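Local atomic coordinates of acetyltransferase (Escherichia coli, PDB entry 7BYY), a protein that acetylates aminoacyl-tRNAs as a toxin of the GNAT family, probably transferring the acetyl group of acetyl-CoA to substrates such as glycyl-tRNA. Residues L10-Y18 against A55-Q63; Y150-L158 against A167-Q175. The protein carries 1 engineered substitution. All coordinates share one frame; numbering follows the deposited sequence.

Interaction 1: L10-Y18 against A55-Q63; sequences LPIVLSCNY and AAKALIDRQ
Leu14 pairs with Ile60 and Cys16 with Ala58 as the hydrogen-bonded positions of an antiparallel ladder; Val13-Asp61, Ser15-Leu59 and Asn17-Lys57 are its non-hydrogen-bonded pairs. Leu14 N donates to Ile60 O (2.8 Å) and Ala58 N to Cys16 O (2.8 Å), each matched by a return bond, and Tyr18 N adds a further rung on Ala56 O. The strand axes run at 149°, so the ribbon is clearly twisted.

Beyond the strand 55-61, Arg62 prolongs the ladder: its backbone N binds Ile12 O (3.0 Å), and its NE binds Pro11 O (2.8 Å) in the guanidinium plane. CG stands anti to the backbone N (chi1 -178°), and a bend at chi3 (46°) turns the guanidinium back onto the loop. Leu10 CB, in a poorly ordered residue, lies loosely over the rim of one face, while Ile12 CD1 sits at the edge near NH1.

Apolar contacts flank the ladder. Leu14 CG rests on Arg62 CB, Cys16 SG approaches Ile60 CG1 (4.2 Å), and Tyr18 CB meets Ala56 CB (3.7 Å). On the other face the apolar pair is Val13 CG2 and Leu59 CD2.

Mixed contacts join them there: Leu59 CD2 lies against Leu14 O, and the Lys57 chain, bent at chi2 and chi4, carries CE over the face of the Asn17 amide, nearest OD1.

Within this chain, 13-17 is an outermost strand of the GNAT sheet. Strand 67-79 continues it beyond 55-61; helix 114-132 packs on the Val13, Ser15, Lys57 and Leu59 face, whereas Tyr18 lies against helix 35-50 and hydrogen-bonds through OH to Gln27 and Ile22.

Interaction 2: Y150-L158 against A167-Q175; sequences YARLGFVQL and AVPMFLAIQ
Phe155 packs with Leu172 and Met170 on one face of the beta hairpin that ends the GNAT sheet, just before its short strand 156-157, which pairs antiparallel with 168-173. Val156 and Phe171 exchange two backbone hydrogen bonds, Val156 N to Phe171 O (2.9 Å) being nearly straight (169°), and Leu158 N binds Pro169 O (2.9 Å). Leu172 CB stands over one face of the Phe155 ring, a CH-pi contact 3.6 Å from the centroid, and CD2 sits above the same face at CE1, the side chains crossing at about a right angle. The Met170 side chain bends at chi3 (72°), carrying CE in beside Phe155 CB (3.9 Å) and Ala151 CB, while SD lies near Tyr150 CB. On the other face the Leu158 side chain slants across Pro169 and Phe171, CD1 touching the CB of each. Ahead of the strand, a type I turn from Ala151 to Gly154 reverses the chain; Tyr150 O holds it by accepting Leu153 N and Phe155 N from opposite faces of its plane. Strand 137-142 borders 168-173 on the side away from 156-157, and its Leu140 touches Tyr150 and Phe155. Helix 114-132 meets Leu153 and Leu172, and Ile147 of helix 147-151 packs on Met170.

Interactions 1 and 2 occupy the two ends of one seven-stranded mixed sheet, on opposite sides of the chain's centre: 13-17 and 156-157 are its outermost strands within the chain. Their centres lie 25 Å apart and their nearest atoms about 11 Å, so they do not touch, yet helix 114-132 packs against both. The strand order, 1-2-3-4-5-7-6, is that of the GNAT fold. In this family acetyl-CoA binds where the parallel central strands, here 94-105 and 137-142, diverge; by that analogy the probable cofactor site lies between the contacts, with the hairpin of interaction 2 the closer in strand order.

Interaction 1: L10-Y18 against A55-Q63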
loop_
_atom_site.group_PDB
_atom_site.type_symbol
_atom_site.label_atom_id
_atom_site.label_comp_id
_atom_site.label_asym_id
_atom_site.label_seq_id
_atom_site.Cartn_x
_atom_site.Cartn_y
_atom_site.Cartn_z
ATOM N N LEU A 10 16.436 3.072 -29.871
ATOM C CA LEU A 10 16.443 3.185 -28.422
ATOM C C LEU A 10 15.451 4.252 -27.958
ATOM O O LEU A 10 15.262 5.271 -28.628
ATOM C CB LEU A 10 17.843 3.531 -27.923
ATOM C CG LEU A 10 18.805 2.355 -27.766
ATOM C CD1 LEU A 10 20.240 2.853 -27.680
ATOM C CD2 LEU A 10 18.444 1.520 -26.545
ATOM N N PRO A 11 14.807 4.040 -26.812
ATOM C CA PRO A 11 13.867 5.043 -26.302
ATOM C C PRO A 11 14.578 6.335 -25.938
ATOM O O PRO A 11 15.747 6.345 -25.544
ATOM C CB PRO A 11 13.263 4.370 -25.064
ATOM C CG PRO A 11 14.281 3.360 -24.648
ATOM C CD PRO A 11 14.910 2.872 -25.922
ATOM N N ILE A 12 13.853 7.439 -26.078
ATOM C CA ILE A 12 14.438 8.757 -25.857
ATOM C C ILE A 12 14.363 9.161 -24.390
ATOM O O ILE A 12 15.327 9.699 -23.840
ATOM C CB ILE A 12 13.751 9.788 -26.773
ATOM C CG1 ILE A 12 13.967 9.407 -28.237
ATOM C CG2 ILE A 12 14.286 11.181 -26.506
ATOM C CD1 ILE A 12 15.394 8.996 -28.556
ATOM N N VAL A 13 13.233 8.907 -23.737
ATOM C CA VAL A 13 13.080 9.154 -22.310
ATOM C C VAL A 13 12.989 7.815 -21.593
ATOM O O VAL A 13 12.555 6.807 -22.161
ATOM C CB VAL A 13 11.851 10.034 -21.998
ATOM C CG1 VAL A 13 11.850 11.271 -22.882
ATOM C CG2 VAL A 13 10.562 9.244 -22.173
ATOM N N LEU A 14 13.415 7.808 -20.332
ATOM C CA LEU A 14 13.438 6.605 -19.517
ATOM C C LEU A 14 12.643 6.825 -18.239
ATOM O O LEU A 14 12.613 7.929 -17.687
ATOM C CB LEU A 14 14.875 6.193 -19.166
ATOM C CG LEU A 14 15.850 6.026 -20.335
ATOM C CD1 LEU A 14 17.214 5.569 -19.838
ATOM C CD2 LEU A 14 15.294 5.056 -21.370
ATOM N N SER A 15 11.992 5.761 -17.778
ATOM C CA SER A 15 11.264 5.767 -16.518
ATOM C C SER A 15 12.095 5.048 -15.464
ATOM O O SER A 15 12.528 3.910 -15.679
ATOM C CB SER A 15 9.897 5.098 -16.674
ATOM O OG SER A 15 9.114 5.255 -15.502
ATOM N N CYS A 16 12.326 5.715 -14.335
ATOM C CA CYS A 16 13.161 5.168 -13.276
ATOM C C CYS A 16 12.513 5.416 -11.925
ATOM O O CYS A 16 11.902 6.465 -11.707
ATOM C CB CYS A 16 14.566 5.794 -13.280
ATOM S SG CYS A 16 15.366 5.915 -14.902
ATOM N N ASN A 17 12.645 4.444 -11.026
ATOM C CA ASN A 17 12.374 4.686 -9.616
ATOM C C ASN A 17 13.484 5.561 -9.056
ATOM O O ASN A 17 14.651 5.159 -9.052
ATOM C CB ASN A 17 12.291 3.368 -8.850
ATOM C CG ASN A 17 10.921 2.733 -8.928
ATOM O OD1 ASN A 17 10.662 1.899 -9.794
ATOM N ND2 ASN A 17 10.033 3.122 -8.018
ATOM N N TYR A 18 13.130 6.760 -8.603
ATOM C CA TYR A 18 14.148 7.721 -8.201
ATOM C C TYR A 18 14.954 7.195 -7.022
ATOM O O TYR A 18 14.393 6.746 -6.018
ATOM C CB TYR A 18 13.513 9.063 -7.842
ATOM C CG TYR A 18 14.500 10.004 -7.198
ATOM C CD1 TYR A 18 14.469 10.245 -5.832
ATOM C CD2 TYR A 18 15.487 10.627 -7.953
ATOM C CE1 TYR A 18 15.383 11.091 -5.235
ATOM C CE2 TYR A 18 16.404 11.474 -7.367
ATOM C CZ TYR A 18 16.346 11.703 -6.007
ATOM O OH TYR A 18 17.254 12.544 -5.412
ATOM N N ALA A 55 7.336 7.143 -2.401
ATOM C CA ALA A 55 8.120 6.656 -3.523
ATOM C C ALA A 55 8.018 7.650 -4.671
ATOM O O ALA A 55 7.030 8.379 -4.794
ATOM C CB ALA A 55 7.648 5.278 -3.986
ATOM N N ALA A 56 9.049 7.676 -5.511
ATOM C CA ALA A 56 9.144 8.650 -6.588
ATOM C C ALA A 56 9.403 7.955 -7.915
ATOM O O ALA A 56 10.214 7.027 -7.996
ATOM C CB ALA A 56 10.253 9.673 -6.317
ATOM N N LYS A 57 8.706 8.415 -8.950
ATOM C CA LYS A 57 8.924 7.982 -10.323
ATOM C C LYS A 57 9.481 9.152 -11.120
ATOM O O LYS A 57 8.922 10.254 -11.082
ATOM C CB LYS A 57 7.625 7.478 -10.953
ATOM C CG LYS A 57 7.475 5.973 -10.920
ATOM C CD LYS A 57 8.439 5.303 -11.884
ATOM C CE LYS A 57 8.765 3.890 -11.431
ATOM N NZ LYS A 57 7.543 3.168 -10.984
ATOM N N ALA A 58 10.576 8.913 -11.835
ATOM C CA ALA A 58 11.283 9.962 -12.553
ATOM C C ALA A 58 11.218 9.728 -14.056
ATOM O O ALA A 58 11.164 8.588 -14.525
ATOM C CB ALA A 58 12.747 10.045 -12.108
ATOM N N LEU A 59 11.223 10.829 -14.804
ATOM C CA LEU A 59 11.347 10.812 -16.257
ATOM C C LEU A 59 12.680 11.452 -16.617
ATOM O O LEU A 59 12.843 12.670 -16.494
ATOM C CB LEU A 59 10.190 11.551 -16.921
ATOM C CG LEU A 59 9.029 10.679 -17.387
ATOM C CD1 LEU A 59 8.201 11.412 -18.427
ATOM C CD2 LEU A 59 9.544 9.356 -17.929
ATOM N N ILE A 60 13.627 10.634 -17.063
ATOM C CA ILE A 60 14.981 11.077 -17.363
ATOM C C ILE A 60 15.188 11.038 -18.870
ATOM O O ILE A 60 14.717 10.118 -19.549
ATOM C CB ILE A 60 16.025 10.205 -16.639
ATOM C CG1 ILE A 60 15.695 10.110 -15.145
ATOM C CG2 ILE A 60 17.432 10.750 -16.854
ATOM C CD1 ILE A 60 15.561 11.455 -14.458
ATOM N N ASP A 61 15.876 12.051 -19.393
ATOM C CA ASP A 61 16.298 12.041 -20.788
ATOM C C ASP A 61 17.517 11.138 -20.921
ATOM O O ASP A 61 18.517 11.337 -20.226
ATOM C CB ASP A 61 16.615 13.456 -21.264
ATOM C CG ASP A 61 16.951 13.511 -22.744
ATOM O OD1 ASP A 61 16.054 13.230 -23.564
ATOM O OD2 ASP A 61 18.109 13.835 -23.086
ATOM N N ARG A 62 17.435 10.141 -21.803
ATOM C CA ARG A 62 18.542 9.200 -21.939
ATOM C C ARG A 62 19.807 9.891 -22.430
ATOM O O ARG A 62 20.915 9.518 -22.027
ATOM C CB ARG A 62 18.152 8.063 -22.883
ATOM C CG ARG A 62 19.227 7.003 -23.060
ATOM C CD ARG A 62 18.907 6.098 -24.236
ATOM N NE ARG A 62 18.501 6.866 -25.411
ATOM C CZ ARG A 62 19.348 7.428 -26.268
ATOM N NH1 ARG A 62 18.884 8.110 -27.308
ATOM N NH2 ARG A 62 20.657 7.308 -26.088
ATOM N N GLN A 63 19.665 10.911 -23.276
ATOM C CA GLN A 63 20.832 11.570 -23.849
ATOM C C GLN A 63 21.504 12.493 -22.839
ATOM O O GLN A 63 22.694 12.345 -22.539
ATOM C CB GLN A 63 20.426 12.348 -25.105
ATOM C CG GLN A 63 21.598 12.909 -25.891
ATOM C CD GLN A 63 22.547 11.827 -26.367
ATOM O OE1 GLN A 63 22.121 10.798 -26.897
ATOM N NE2 GLN A 63 23.843 12.050 -26.174
#

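Interaction 2: Y150-L158 against A167-Q175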
loop_
_atom_site.group_PDB
_atom_site.type_symbol
_atom_site.label_atom_id
_atom_site.label_comp_id
_atom_site.label_asym_id
_atom_site.label_seq_id
_atom_site.Cartn_x
_atom_site.Cartn_y
_atom_site.Cartn_z
ATOM N N TYR A 150 -6.158 15.385 -15.027
ATOM C CA TYR A 150 -6.536 14.119 -14.403
ATOM C C TYR A 150 -7.952 13.713 -14.797
ATOM O O TYR A 150 -8.237 12.522 -14.968
ATOM C CB TYR A 150 -6.401 14.217 -12.882
ATOM C CG TYR A 150 -4.993 14.512 -12.396
ATOM C CD1 TYR A 150 -3.983 13.557 -12.494
ATOM C CD2 TYR A 150 -4.677 15.744 -11.838
ATOM C CE1 TYR A 150 -2.695 13.829 -12.049
ATOM C CE2 TYR A 150 -3.397 16.024 -11.392
ATOM C CZ TYR A 150 -2.409 15.067 -11.498
ATOM O OH TYR A 150 -1.136 15.357 -11.050
ATOM N N ALA A 151 -8.851 14.690 -14.954
ATOM C CA ALA A 151 -10.200 14.379 -15.416
ATOM C C ALA A 151 -10.183 13.820 -16.830
ATOM O O ALA A 151 -10.998 12.952 -17.165
ATOM C CB ALA A 151 -11.086 15.623 -15.352
ATOM N N ARG A 152 -9.257 14.291 -17.664
ATOM C CA ARG A 152 -9.165 13.806 -19.034
ATOM C C ARG A 152 -8.620 12.390 -19.127
ATOM O O ARG A 152 -8.644 11.809 -20.217
ATOM C CB ARG A 152 -8.302 14.749 -19.877
ATOM C CG ARG A 152 -9.102 15.847 -20.555
ATOM C CD ARG A 152 -8.299 16.549 -21.634
ATOM N NE ARG A 152 -7.466 17.616 -21.089
ATOM C CZ ARG A 152 -6.166 17.492 -20.842
ATOM N NH1 ARG A 152 -5.552 16.344 -21.094
ATOM N NH2 ARG A 152 -5.483 18.516 -20.346
ATOM N N LEU A 153 -8.139 11.816 -18.026
ATOM C CA LEU A 153 -7.568 10.477 -18.042
ATOM C C LEU A 153 -8.247 9.559 -17.030
ATOM O O LEU A 153 -7.647 8.588 -16.565
ATOM C CB LEU A 153 -6.060 10.531 -17.805
ATOM C CG LEU A 153 -5.323 11.520 -18.712
ATOM C CD1 LEU A 153 -4.040 11.988 -18.070
ATOM C CD2 LEU A 153 -5.046 10.907 -20.075
ATOM N N GLY A 154 -9.501 9.856 -16.675
ATOM C CA GLY A 154 -10.351 8.938 -15.935
ATOM C C GLY A 154 -10.797 9.449 -14.579
ATOM O O GLY A 154 -11.855 9.040 -14.087
ATOM N N PHE A 155 -10.007 10.322 -13.957
ATOM C CA PHE A 155 -10.300 10.748 -12.593
ATOM C C PHE A 155 -11.614 11.518 -12.533
ATOM O O PHE A 155 -11.880 12.389 -13.366
ATOM C CB PHE A 155 -9.157 11.603 -12.049
ATOM C CG PHE A 155 -7.936 10.814 -11.668
ATOM C CD1 PHE A 155 -6.960 10.529 -12.608
ATOM C CD2 PHE A 155 -7.761 10.362 -10.371
ATOM C CE1 PHE A 155 -5.831 9.810 -12.261
ATOM C CE2 PHE A 155 -6.636 9.639 -10.016
ATOM C CZ PHE A 155 -5.668 9.364 -10.962
ATOM N N VAL A 156 -12.440 11.185 -11.545
ATOM C CA VAL A 156 -13.712 11.855 -11.303
ATOM C C VAL A 156 -13.566 12.723 -10.059
ATOM O O VAL A 156 -13.054 12.265 -9.029
ATOM C CB VAL A 156 -14.865 10.845 -11.149
ATOM C CG1 VAL A 156 -14.476 9.720 -10.205
ATOM C CG2 VAL A 156 -16.120 11.541 -10.652
ATOM N N GLN A 157 -13.999 13.977 -10.159
ATOM C CA GLN A 157 -13.893 14.887 -9.029
ATOM C C GLN A 157 -14.946 14.554 -7.979
ATOM O O GLN A 157 -16.110 14.298 -8.300
ATOM C CB GLN A 157 -14.046 16.334 -9.495
ATOM C CG GLN A 157 -13.799 17.360 -8.404
ATOM C CD GLN A 157 -13.677 18.768 -8.945
ATOM O OE1 GLN A 157 -13.438 18.970 -10.137
ATOM N NE2 GLN A 157 -13.850 19.754 -8.070
ATOM N N LEU A 158 -14.532 14.559 -6.715
ATOM C CA LEU A 158 -15.412 14.194 -5.613
ATOM C C LEU A 158 -16.090 15.389 -4.958
ATOM O O LEU A 158 -17.172 15.232 -4.383
ATOM C CB LEU A 158 -14.630 13.415 -4.549
ATOM C CG LEU A 158 -13.946 12.138 -5.047
ATOM C CD1 LEU A 158 -12.737 11.792 -4.185
ATOM C CD2 LEU A 158 -14.934 10.979 -5.086
ATOM N N ALA A 167 -6.473 22.731 -4.235
ATOM C CA ALA A 167 -6.613 21.297 -4.581
ATOM C C ALA A 167 -7.992 20.749 -4.191
ATOM O O ALA A 167 -8.487 21.068 -3.096
ATOM C CB ALA A 167 -5.506 20.510 -3.926
ATOM N N VAL A 168 -8.554 19.932 -5.087
ATOM C CA VAL A 168 -9.847 19.259 -4.971
ATOM C C VAL A 168 -9.620 17.751 -4.977
ATOM O O VAL A 168 -8.684 17.270 -5.631
ATOM C CB VAL A 168 -10.803 19.674 -6.102
ATOM C CG1 VAL A 168 -11.333 21.083 -5.867
ATOM C CG2 VAL A 168 -10.114 19.568 -7.453
ATOM N N PRO A 169 -10.435 16.969 -4.273
ATOM C CA PRO A 169 -10.238 15.516 -4.278
ATOM C C PRO A 169 -10.719 14.890 -5.578
ATOM O O PRO A 169 -11.786 15.225 -6.097
ATOM C CB PRO A 169 -11.080 15.042 -3.087
ATOM C CG PRO A 169 -12.154 16.065 -2.969
ATOM C CD PRO A 169 -11.529 17.377 -3.373
ATOM N N MET A 170 -9.906 13.980 -6.108
ATOM C CA MET A 170 -10.244 13.234 -7.312
ATOM C C MET A 170 -9.883 11.769 -7.101
ATOM O O MET A 170 -8.964 11.443 -6.344
ATOM C CB MET A 170 -9.525 13.792 -8.553
ATOM C CG MET A 170 -9.712 15.292 -8.766
ATOM S SD MET A 170 -9.224 15.845 -10.414
ATOM C CE MET A 170 -10.554 15.177 -11.411
ATOM N N PHE A 171 -10.617 10.885 -7.776
ATOM C CA PHE A 171 -10.485 9.452 -7.560
ATOM C C PHE A 171 -10.574 8.714 -8.888
ATOM O O PHE A 171 -11.306 9.118 -9.795
ATOM C CB PHE A 171 -11.563 8.932 -6.597
ATOM C CG PHE A 171 -11.431 7.470 -6.263
ATOM C CD1 PHE A 171 -10.527 7.044 -5.301
ATOM C CD2 PHE A 171 -12.215 6.523 -6.904
ATOM C CE1 PHE A 171 -10.406 5.703 -4.988
ATOM C CE2 PHE A 171 -12.098 5.179 -6.595
ATOM C CZ PHE A 171 -11.193 4.769 -5.637
ATOM N N LEU A 172 -9.820 7.620 -8.987
ATOM C CA LEU A 172 -9.847 6.746 -10.158
ATOM C C LEU A 172 -9.768 5.307 -9.669
ATOM O O LEU A 172 -8.749 4.899 -9.104
ATOM C CB LEU A 172 -8.699 7.062 -11.115
ATOM C CG LEU A 172 -8.629 6.225 -12.393
ATOM C CD1 LEU A 172 -9.910 6.371 -13.203
ATOM C CD2 LEU A 172 -7.418 6.623 -13.220
ATOM N N ALA A 173 -10.835 4.540 -9.888
ATOM C CA ALA A 173 -10.899 3.175 -9.389
ATOM C C ALA A 173 -9.847 2.298 -10.068
ATOM O O ALA A 173 -9.380 2.579 -11.175
ATOM C CB ALA A 173 -12.295 2.592 -9.606
ATOM N N ILE A 174 -9.480 1.212 -9.381
ATOM C CA ILE A 174 -8.419 0.343 -9.880
ATOM C C ILE A 174 -8.865 -0.408 -11.130
ATOM O O ILE A 174 -8.041 -0.734 -11.992
ATOM C CB ILE A 174 -7.953 -0.623 -8.773
ATOM C CG1 ILE A 174 -6.786 -1.485 -9.262
ATOM C CG2 ILE A 174 -9.107 -1.499 -8.292
ATOM C CD1 ILE A 174 -5.621 -0.686 -9.802
ATOM N N GLN A 175 -10.165 -0.689 -11.257
ATOM C CA GLN A 175 -10.655 -1.405 -12.430
ATOM C C GLN A 175 -10.358 -0.634 -13.713
ATOM O O GLN A 175 -9.990 -1.226 -14.734
ATOM C CB GLN A 175 -12.156 -1.668 -12.296
ATOM C CG GLN A 175 -12.537 -2.562 -11.118
ATOM C CD GLN A 175 -12.651 -1.796 -9.806
ATOM O OE1 GLN A 175 -12.674 -0.566 -9.792
ATOM N NE2 GLN A 175 -12.723 -2.528 -8.698
#